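Heme-binding protein A (Haemophilus parasuis 29755, PDB 3TPA) is a family 5 solute-binding protein related to the GbpA glutathione-binding proteins, named for heme binding but with its own ligand unsettled. Local coordinates at residues 270-275 against 479-484; 304-309 against 363-368; 312-317 against 328-333. The protein carries 1 engineered substitution. All blocks are in the same frame, centred on the assembly; numbering follows the deposited sequence. Where two conformers were deposited one is given.

Contact 1: 270-275 against 479-484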
loop_
_atom_site.group_PDB
_atom_site.type_symbol
_atom_site.label_atom_id
_atom_site.label_comp_id
_atom_site.label_asym_id
_atom_site.label_seq_id
_atom_site.Cartn_x
_atom_site.Cartn_y
_atom_site.Cartn_z
ATOM N N ASN A 270 1.283 -3.899 -6.075
ATOM C CA ASN A 270 0.078 -3.579 -6.832
ATOM C C ASN A 270 -0.020 -4.507 -8.035
ATOM O O ASN A 270 0.885 -5.301 -8.279
ATOM C CB ASN A 270 0.039 -2.081 -7.252
ATOM C CG ASN A 270 1.176 -1.676 -8.188
ATOM O OD1 ASN A 270 1.703 -2.480 -8.933
ATOM N ND2 ASN A 270 1.535 -0.401 -8.159
ATOM N N LEU A 271 -1.130 -4.437 -8.752
ATOM C CA LEU A 271 -1.344 -5.263 -9.941
ATOM C C LEU A 271 -2.247 -4.522 -10.897
ATOM O O LEU A 271 -3.304 -4.021 -10.505
ATOM C CB LEU A 271 -2.024 -6.590 -9.576
ATOM C CG LEU A 271 -2.391 -7.521 -10.756
ATOM C CD1 LEU A 271 -1.133 -7.995 -11.476
ATOM C CD2 LEU A 271 -3.249 -8.747 -10.297
ATOM N N ALA A 272 -1.822 -4.434 -12.151
ATOM C CA ALA A 272 -2.667 -3.892 -13.199
ATOM C C ALA A 272 -3.101 -5.101 -13.980
ATOM O O ALA A 272 -2.280 -5.948 -14.303
ATOM C CB ALA A 272 -1.874 -2.948 -14.093
ATOM N N TYR A 273 -4.389 -5.202 -14.278
ATOM C CA TYR A 273 -4.901 -6.412 -14.918
ATOM C C TYR A 273 -6.057 -6.079 -15.832
ATOM O O TYR A 273 -6.606 -4.994 -15.768
ATOM C CB TYR A 273 -5.357 -7.431 -13.869
ATOM C CG TYR A 273 -6.467 -6.947 -12.967
ATOM C CD1 TYR A 273 -7.804 -7.156 -13.297
ATOM C CD2 TYR A 273 -6.183 -6.283 -11.776
ATOM C CE1 TYR A 273 -8.826 -6.726 -12.466
ATOM C CE2 TYR A 273 -7.199 -5.861 -10.934
ATOM C CZ TYR A 273 -8.513 -6.079 -11.284
ATOM O OH TYR A 273 -9.519 -5.637 -10.461
ATOM N N ILE A 274 -6.441 -7.034 -16.668
ATOM C CA ILE A 274 -7.675 -6.918 -17.421
ATOM C C ILE A 274 -8.716 -7.729 -16.652
ATOM O O ILE A 274 -8.558 -8.929 -16.468
ATOM C CB ILE A 274 -7.523 -7.471 -18.847
ATOM C CG1 ILE A 274 -6.430 -6.735 -19.629
ATOM C CG2 ILE A 274 -8.859 -7.436 -19.597
ATOM C CD1 ILE A 274 -6.697 -5.214 -19.836
ATOM N N GLY A 275 -9.779 -7.082 -16.192
ATOM C CA GLY A 275 -10.826 -7.786 -15.469
ATOM C C GLY A 275 -11.748 -8.398 -16.507
ATOM O O GLY A 275 -11.950 -7.808 -17.561
ATOM N N ILE A 479 -6.783 -11.225 -16.114
ATOM C CA ILE A 479 -5.503 -11.428 -16.774
ATOM C C ILE A 479 -4.512 -10.440 -16.178
ATOM O O ILE A 479 -4.489 -9.277 -16.563
ATOM C CB ILE A 479 -5.640 -11.170 -18.284
ATOM C CG1 ILE A 479 -6.690 -12.102 -18.902
ATOM C CG2 ILE A 479 -4.299 -11.328 -18.997
ATOM C CD1 ILE A 479 -7.212 -11.655 -20.252
ATOM N N PRO A 480 -3.689 -10.894 -15.222
ATOM C CA PRO A 480 -2.648 -10.009 -14.689
ATOM C C PRO A 480 -1.668 -9.645 -15.788
ATOM O O PRO A 480 -1.318 -10.517 -16.576
ATOM C CB PRO A 480 -1.943 -10.894 -13.653
ATOM C CG PRO A 480 -3.027 -11.903 -13.232
ATOM C CD PRO A 480 -3.676 -12.211 -14.556
ATOM N N PHE A 481 -1.241 -8.389 -15.859
ATOM C CA PHE A 481 -0.174 -8.044 -16.799
ATOM C C PHE A 481 1.008 -7.216 -16.261
ATOM O O PHE A 481 2.093 -7.276 -16.828
ATOM C CB PHE A 481 -0.739 -7.425 -18.093
ATOM C CG PHE A 481 -1.463 -6.109 -17.894
ATOM C CD1 PHE A 481 -0.753 -4.919 -17.778
ATOM C CD2 PHE A 481 -2.861 -6.065 -17.865
ATOM C CE1 PHE A 481 -1.413 -3.701 -17.607
ATOM C CE2 PHE A 481 -3.540 -4.849 -17.702
ATOM C CZ PHE A 481 -2.805 -3.662 -17.565
ATOM N N ALA A 482 0.826 -6.448 -15.188
ATOM C CA ALA A 482 1.935 -5.618 -14.716
ATOM C C ALA A 482 1.918 -5.320 -13.231
ATOM O O ALA A 482 0.854 -5.264 -12.590
ATOM C CB ALA A 482 1.979 -4.306 -15.486
ATOM N N HIS A 483 3.113 -5.144 -12.692
ATOM C CA HIS A 483 3.293 -4.444 -11.439
ATOM C C HIS A 483 4.027 -3.148 -11.776
ATOM O O HIS A 483 4.876 -3.124 -12.665
ATOM C CB HIS A 483 4.160 -5.254 -10.477
ATOM C CG HIS A 483 3.741 -6.689 -10.339
ATOM N ND1 HIS A 483 2.562 -7.056 -9.742
ATOM C CD2 HIS A 483 4.353 -7.830 -10.718
ATOM C CE1 HIS A 483 2.462 -8.380 -9.746
ATOM N NE2 HIS A 483 3.537 -8.871 -10.328
ATOM N N SER A 484 3.708 -2.061 -11.088
ATOM C CA SER A 484 4.448 -0.828 -11.367
ATOM C C SER A 484 5.781 -0.912 -10.637
ATOM O O SER A 484 5.952 -1.737 -9.730
ATOM C CB SER A 484 3.663 0.398 -10.909
ATOM O OG SER A 484 3.739 0.530 -9.495
#
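Ala272 faces two residues at once, Phe481 and Ala482, a classic beta bulge in the pairing of two antiparallel strands. Among the backbone bonds, Ala272 O is gripped by both amides of the bulge. Phe481 N stands 3.1 Å from Ala272 O, and Ala482 N, at 3.3 Å from the same oxygen, is the longer of the two. In return Ala272 N donates to Ala482 O over 2.8 Å. Past the bulge, Ile274 and Ile479 form a hydrogen-bonded pair, with a bond in each direction. Tyr273 and Pro480 between them are a non-hydrogen-bonded pair, a place that suits a proline, which has no N-H to offer.

At the far end side chains take over from the backbone. His483 ND1 donates to Asn270 O at 2.8 Å, nearly straight and close to the imidazole plane. The Asn270 amide, with CG between the backbone N and the carbonyl carbon (chi1 63°), grips Ser484 twice. Its OD1 accepts from Ser484 N on a lone pair, 3.0 Å away. Its ND2 donates a hydrogen bond to Ser484 OG at 2.7 Å, with OG in the amide plane. Two bonds of opposite sense fix which way round the amide lies.

The apolar part centres on Phe481, whose ring lies over the opposing strand so that Ala272 O sits above the middle of one face. Ala272 CB touches Phe481 CE1 at 3.6 Å, while Ile274 CD1 meets CE2, the two side chains crossing at about a right angle. Elsewhere Leu271 CD1 packs on Pro480 CB.

Both strands are interior to a mixed sheet: 270-275 bonds onward to strand 407-413, and 479-484 to Thr311 and Ala313. Helix 298-306 puts Tyr306 against Ala272, Phe481 and Ala482, and helix 368-381 brings Ile375 against Ile274.

Contact 2: 304-309 against 363-368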
loop_
_atom_site.group_PDB
_atom_site.type_symbol
_atom_site.label_atom_id
_atom_site.label_comp_id
_atom_site.label_asym_id
_atom_site.label_seq_id
_atom_site.Cartn_x
_atom_site.Cartn_y
_atom_site.Cartn_z
ATOM N N ALA A 304 5.101 -0.391 -23.913
ATOM C CA ALA A 304 4.433 0.825 -24.384
ATOM C C ALA A 304 3.891 1.721 -23.272
ATOM O O ALA A 304 4.006 2.945 -23.335
ATOM C CB ALA A 304 3.306 0.465 -25.329
ATOM N N VAL A 305 3.282 1.112 -22.263
ATOM C CA VAL A 305 2.570 1.873 -21.241
ATOM C C VAL A 305 3.451 2.435 -20.112
ATOM O O VAL A 305 3.296 3.586 -19.724
ATOM C CB VAL A 305 1.441 1.036 -20.640
ATOM C CG1 VAL A 305 0.820 1.742 -19.428
ATOM C CG2 VAL A 305 0.399 0.736 -21.709
ATOM N N TYR A 306 4.367 1.625 -19.583
ATOM C CA TYR A 306 5.109 2.026 -18.379
ATOM C C TYR A 306 6.450 2.695 -18.657
ATOM O O TYR A 306 7.123 3.150 -17.738
ATOM C CB TYR A 306 5.296 0.842 -17.423
ATOM C CG TYR A 306 3.988 0.305 -16.871
ATOM C CD1 TYR A 306 3.564 0.614 -15.585
ATOM C CD2 TYR A 306 3.189 -0.526 -17.643
ATOM C CE1 TYR A 306 2.353 0.110 -15.090
ATOM C CE2 TYR A 306 2.002 -1.019 -17.172
ATOM C CZ TYR A 306 1.582 -0.709 -15.898
ATOM O OH TYR A 306 0.379 -1.228 -15.449
ATOM N N GLN A 307 6.829 2.735 -19.926
ATOM C CA GLN A 307 8.064 3.389 -20.343
ATOM C C GLN A 307 9.234 3.058 -19.416
ATOM O O GLN A 307 9.999 3.957 -19.013
ATOM C CB GLN A 307 7.850 4.898 -20.411
ATOM C CG GLN A 307 6.747 5.298 -21.377
ATOM C CD GLN A 307 6.589 6.798 -21.487
ATOM O OE1 GLN A 307 7.278 7.447 -22.271
ATOM N NE2 GLN A 307 5.679 7.357 -20.699
ATOM N N GLY A 308 9.358 1.777 -19.078
ATOM C CA GLY A 308 10.423 1.267 -18.234
ATOM C C GLY A 308 10.044 1.124 -16.768
ATOM O O GLY A 308 10.677 0.373 -16.024
ATOM N N GLY A 309 9.014 1.851 -16.343
ATOM C CA GLY A 309 8.623 1.866 -14.940
ATOM C C GLY A 309 7.603 0.812 -14.575
ATOM O O GLY A 309 6.627 1.089 -13.876
ATOM N N PRO A 363 -1.090 5.043 -10.362
ATOM C CA PRO A 363 0.290 4.552 -10.473
ATOM C C PRO A 363 0.345 3.119 -10.988
ATOM O O PRO A 363 1.231 2.800 -11.768
ATOM C CB PRO A 363 0.801 4.632 -9.032
ATOM C CG PRO A 363 0.048 5.811 -8.458
ATOM C CD PRO A 363 -1.322 5.746 -9.085
ATOM N N SER A 364 -0.599 2.277 -10.574
ATOM C CA SER A 364 -0.639 0.889 -11.052
ATOM C C SER A 364 -0.719 0.808 -12.573
ATOM O O SER A 364 -0.232 -0.151 -13.171
ATOM C CB SER A 364 -1.780 0.088 -10.399
ATOM O OG SER A 364 -3.054 0.677 -10.605
ATOM N N ASN A 365 -1.358 1.800 -13.192
ATOM C CA ASN A 365 -1.412 1.867 -14.665
ATOM C C ASN A 365 -1.511 3.303 -15.187
ATOM O O ASN A 365 -2.589 3.897 -15.175
ATOM C CB ASN A 365 -2.565 0.997 -15.222
ATOM C CG ASN A 365 -2.477 0.811 -16.729
ATOM O OD1 ASN A 365 -1.843 1.612 -17.415
ATOM N ND2 ASN A 365 -3.107 -0.251 -17.254
ATOM N N PRO A 366 -0.379 3.860 -15.657
ATOM C CA PRO A 366 -0.301 5.255 -16.118
ATOM C C PRO A 366 -0.937 5.518 -17.485
ATOM O O PRO A 366 -0.979 6.674 -17.918
ATOM C CB PRO A 366 1.208 5.503 -16.210
ATOM C CG PRO A 366 1.773 4.170 -16.520
ATOM C CD PRO A 366 0.928 3.185 -15.745
ATOM N N ASN A 367 -1.423 4.477 -18.151
ATOM C CA ASN A 367 -2.067 4.658 -19.451
ATOM C C ASN A 367 -3.033 3.528 -19.793
ATOM O O ASN A 367 -2.751 2.730 -20.670
ATOM C CB ASN A 367 -1.013 4.782 -20.554
ATOM C CG ASN A 367 -1.563 5.401 -21.813
ATOM O OD1 ASN A 367 -2.771 5.474 -22.003
ATOM N ND2 ASN A 367 -0.673 5.864 -22.678
ATOM N N PRO A 368 -4.190 3.478 -19.104
ATOM C CA PRO A 368 -5.214 2.464 -19.373
ATOM C C PRO A 368 -5.694 2.538 -20.822
ATOM O O PRO A 368 -5.985 1.497 -21.408
ATOM C CB PRO A 368 -6.354 2.852 -18.422
ATOM C CG PRO A 368 -5.729 3.698 -17.374
ATOM C CD PRO A 368 -4.591 4.400 -18.025
HETATM O O HOH W 1 2.271 5.672 -22.390
#
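Tyr306 reaches from the last turn of its helix to Ser364 and Pro366, and its side chain carries much of this contact. From CB the chain leaves with CG beside the backbone N (chi1 -64°), which sends the ring out toward 363-368. CD1 is the first ring atom to meet the other segment, 3.7 Å from Pro366 CD. Next along the ring, CE1 comes to 3.5 Å from Pro366 CD, which lies over one face, the two side chains crossing at about a right angle. Tyr306 CE1 and CZ also approach Ser364 O, CE1 to 3.2 Å. The hydroxyl ends the run: Tyr306 OH donates to Ser364 O at 2.6 Å, with the oxygen at the ring edge and the donor in the carbonyl plane. Just beyond, OH also packs against CA and CB of Asn365.

Val305 fills in beside it. Its CG1 stands 3.3 Å from Asn365 OD1 and also meets Asn367 CB and Pro366 CG. That same Asn365 OD1 accepts from Asn367 N at 3.0 Å, closing an Asx turn in the loop that Val305 packs against. Asn367 ND2 gives a bond to a water, while Asn367 OD1 takes Arg370 N and so N-caps the next helix.

The contact therefore joins the C-terminal end of helix 298-306 to the loop leading into helix 368-381, where Thr371 touches Val305. Strand 478-491 lies alongside, with Phe481 and Ala482 against Tyr306.

Contact 3: 312-317 against 328-333; sequences VATNPF and LPQYEF
Gln330 meets Thr314 through its amide, and the bond that joins these two segments of one long loop is Gln330 NE2 to Thr314 O at 3.1 Å. The nitrogen comes in tilted 33° from the carbonyl plane, well to the side of the C=O direction. NE2 also donates to Leu328 O, two residues back in its own segment, at 3.0 Å and almost straight. One amide nitrogen thus ties together carbonyls of both segments. Against the flat amide rests Thr314 CB, 3.7 Å from Gln330 NE2, with the two side chains crossing at about a right angle. Leu328 CD2 lies against polar groups, 3.5 Å from Thr314 O and near the amide of Asn315.

One step outward, a water takes the other end of the glutamine amide. It donates to Gln330 OE1 and to Ala313 O, 2.7 Å from the latter, and so bridges the segments a second time. With both ends of the amide engaged, its rotation is well defined. A fold in the glutamine chain, chi2 -61°, brings NE2 back within reach of Leu328 O.

On the other segment Asn315 steadies Thr314: Asn315 ND2 donates to Thr314 OG1 at 3.1 Å, OG1 lying in the amide plane. The strongest hold on that asparagine comes from between the two segments, where Asn325 N binds Asn315 OD1, a bond that probably orients it.

Helices 458-475 and 298-306 back this irregular connection. Val469 of helix 458-475 touches both Leu328 and Pro316, and Gln473 of that helix packs on Gln330. Lys298 of helix 298-306 also touches Gln330. Segment 328-333 leads into helix 335-344, and a backbone bond from Ala313 to Phe481 fastens 312-317 to strand 478-491.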
loop_
_atom_site.group_PDB
_atom_site.type_symbol
_atom_site.label_atom_id
_atom_site.label_comp_id
_atom_site.label_asym_id
_atom_site.label_seq_id
_atom_site.Cartn_x
_atom_site.Cartn_y
_atom_site.Cartn_z
ATOM N N VAL A 312 6.399 -7.070 -16.112
ATOM C CA VAL A 312 5.372 -8.038 -16.473
ATOM C C VAL A 312 5.011 -8.904 -15.264
ATOM O O VAL A 312 5.890 -9.450 -14.611
ATOM C CB VAL A 312 5.855 -8.934 -17.643
ATOM C CG1 VAL A 312 4.938 -10.128 -17.828
ATOM C CG2 VAL A 312 5.926 -8.131 -18.924
ATOM N N ALA A 313 3.719 -9.010 -14.956
ATOM C CA ALA A 313 3.256 -9.851 -13.832
ATOM C C ALA A 313 3.063 -11.307 -14.260
ATOM O O ALA A 313 2.476 -11.585 -15.309
ATOM C CB ALA A 313 1.959 -9.312 -13.257
ATOM N N THR A 314 3.556 -12.237 -13.443
ATOM C CA THR A 314 3.277 -13.659 -13.661
ATOM C C THR A 314 2.289 -14.173 -12.630
ATOM O O THR A 314 1.471 -15.052 -12.924
ATOM C CB THR A 314 4.551 -14.498 -13.594
ATOM O OG1 THR A 314 5.173 -14.320 -12.317
ATOM C CG2 THR A 314 5.532 -14.049 -14.685
ATOM N N ASN A 315 2.390 -13.624 -11.421
ATOM C CA ASN A 315 1.486 -13.903 -10.303
ATOM C C ASN A 315 0.586 -12.698 -10.068
ATOM O O ASN A 315 0.880 -11.588 -10.559
ATOM C CB ASN A 315 2.296 -14.102 -9.018
ATOM C CG ASN A 315 2.985 -15.463 -8.947
ATOM O OD1 ASN A 315 2.763 -16.241 -8.021
ATOM N ND2 ASN A 315 3.849 -15.735 -9.919
ATOM N N PRO A 316 -0.483 -12.877 -9.278
ATOM C CA PRO A 316 -1.318 -11.710 -8.944
ATOM C C PRO A 316 -0.680 -10.747 -7.926
ATOM O O PRO A 316 -1.306 -9.744 -7.589
ATOM C CB PRO A 316 -2.574 -12.347 -8.343
ATOM C CG PRO A 316 -2.110 -13.664 -7.829
ATOM C CD PRO A 316 -1.065 -14.134 -8.776
ATOM N N PHE A 317 0.515 -11.073 -7.435
ATOM C CA PHE A 317 1.292 -10.184 -6.591
ATOM C C PHE A 317 2.776 -10.376 -6.888
ATOM O O PHE A 317 3.172 -11.443 -7.335
ATOM C CB PHE A 317 0.990 -10.392 -5.098
ATOM C CG PHE A 317 0.746 -11.827 -4.703
ATOM C CD1 PHE A 317 1.761 -12.764 -4.756
ATOM C CD2 PHE A 317 -0.502 -12.229 -4.256
ATOM C CE1 PHE A 317 1.530 -14.084 -4.371
ATOM C CE2 PHE A 317 -0.735 -13.544 -3.873
ATOM C CZ PHE A 317 0.281 -14.472 -3.936
ATOM N N LEU A 328 4.603 -20.690 -11.565
ATOM C CA LEU A 328 3.195 -20.663 -11.945
ATOM C C LEU A 328 3.096 -20.751 -13.468
ATOM O O LEU A 328 3.723 -19.961 -14.180
ATOM C CB LEU A 328 2.549 -19.365 -11.462
ATOM C CG LEU A 328 1.028 -19.267 -11.590
ATOM C CD1 LEU A 328 0.309 -20.400 -10.797
ATOM C CD2 LEU A 328 0.558 -17.897 -11.119
ATOM N N PRO A 329 2.309 -21.711 -13.975
ATOM C CA PRO A 329 2.173 -21.856 -15.429
ATOM C C PRO A 329 1.559 -20.604 -16.039
ATOM O O PRO A 329 0.677 -19.998 -15.435
ATOM C CB PRO A 329 1.222 -23.052 -15.575
ATOM C CG PRO A 329 1.346 -23.806 -14.282
ATOM C CD PRO A 329 1.551 -22.744 -13.241
ATOM N N GLN A 330 2.039 -20.217 -17.216
ATOM C CA GLN A 330 1.600 -18.995 -17.884
ATOM C C GLN A 330 0.874 -19.314 -19.186
ATOM O O GLN A 330 1.129 -20.351 -19.832
ATOM C CB GLN A 330 2.800 -18.093 -18.203
ATOM C CG GLN A 330 3.550 -17.610 -16.970
ATOM C CD GLN A 330 2.664 -16.791 -16.055
ATOM O OE1 GLN A 330 2.159 -15.739 -16.444
ATOM N NE2 GLN A 330 2.454 -17.280 -14.838
ATOM N N TYR A 331 -0.032 -18.424 -19.576
ATOM C CA TYR A 331 -0.651 -18.524 -20.889
ATOM C C TYR A 331 0.158 -17.639 -21.822
ATOM O O TYR A 331 -0.143 -16.460 -21.987
ATOM C CB TYR A 331 -2.116 -18.082 -20.853
ATOM C CG TYR A 331 -2.985 -18.876 -19.883
ATOM C CD1 TYR A 331 -3.536 -20.101 -20.242
ATOM C CD2 TYR A 331 -3.245 -18.395 -18.607
ATOM C CE1 TYR A 331 -4.329 -20.824 -19.342
ATOM C CE2 TYR A 331 -4.027 -19.094 -17.733
ATOM C CZ TYR A 331 -4.558 -20.308 -18.096
ATOM O OH TYR A 331 -5.337 -20.971 -17.191
ATOM N N GLU A 332 1.202 -18.197 -22.422
ATOM C CA GLU A 332 2.102 -17.401 -23.249
ATOM C C GLU A 332 1.366 -16.714 -24.393
ATOM O O GLU A 332 0.355 -17.216 -24.867
ATOM C CB GLU A 332 3.233 -18.274 -23.798
ATOM C CG GLU A 332 2.827 -19.184 -24.953
ATOM C CD GLU A 332 2.051 -20.425 -24.516
ATOM O OE1 GLU A 332 1.888 -20.685 -23.295
ATOM O OE2 GLU A 332 1.597 -21.151 -25.423
ATOM N N PHE A 333 1.875 -15.565 -24.833
ATOM C CA PHE A 333 1.224 -14.815 -25.911
ATOM C C PHE A 333 1.396 -15.554 -27.242
ATOM O O PHE A 333 2.512 -15.753 -27.727
ATOM C CB PHE A 333 1.731 -13.362 -25.993
ATOM C CG PHE A 333 1.156 -12.573 -27.161
ATOM C CD1 PHE A 333 -0.183 -12.210 -27.187
ATOM C CD2 PHE A 333 1.961 -12.202 -28.238
ATOM C CE1 PHE A 333 -0.710 -11.501 -28.273
ATOM C CE2 PHE A 333 1.445 -11.485 -29.318
ATOM C CZ PHE A 333 0.120 -11.135 -29.338
HETATM O O HOH W 2 2.464 -13.398 -17.304
#

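From the N terminus, the chain enters contact 1 with 270-275, passes through both of the other contacts, and returns at 479-484, so contact 1 closes the longest loop. Inside it, contact 2 runs from 304-309 to 363-368, and within that contact 3 closes the short excursion from 312-317 to 328-333; none of the three cross. Contact 1 joins two adjacent interior strands of the mixed sheet. Contacts 2 and 3 each touch it directly: Tyr306 OH lies 3.1 Å from Ala272 CB, and His483 NE2 packs 3.4 Å from Ala313 CB. Together they tie helix 298-306, the approach to helix 368-381 and the 312-333 connection to one sheet.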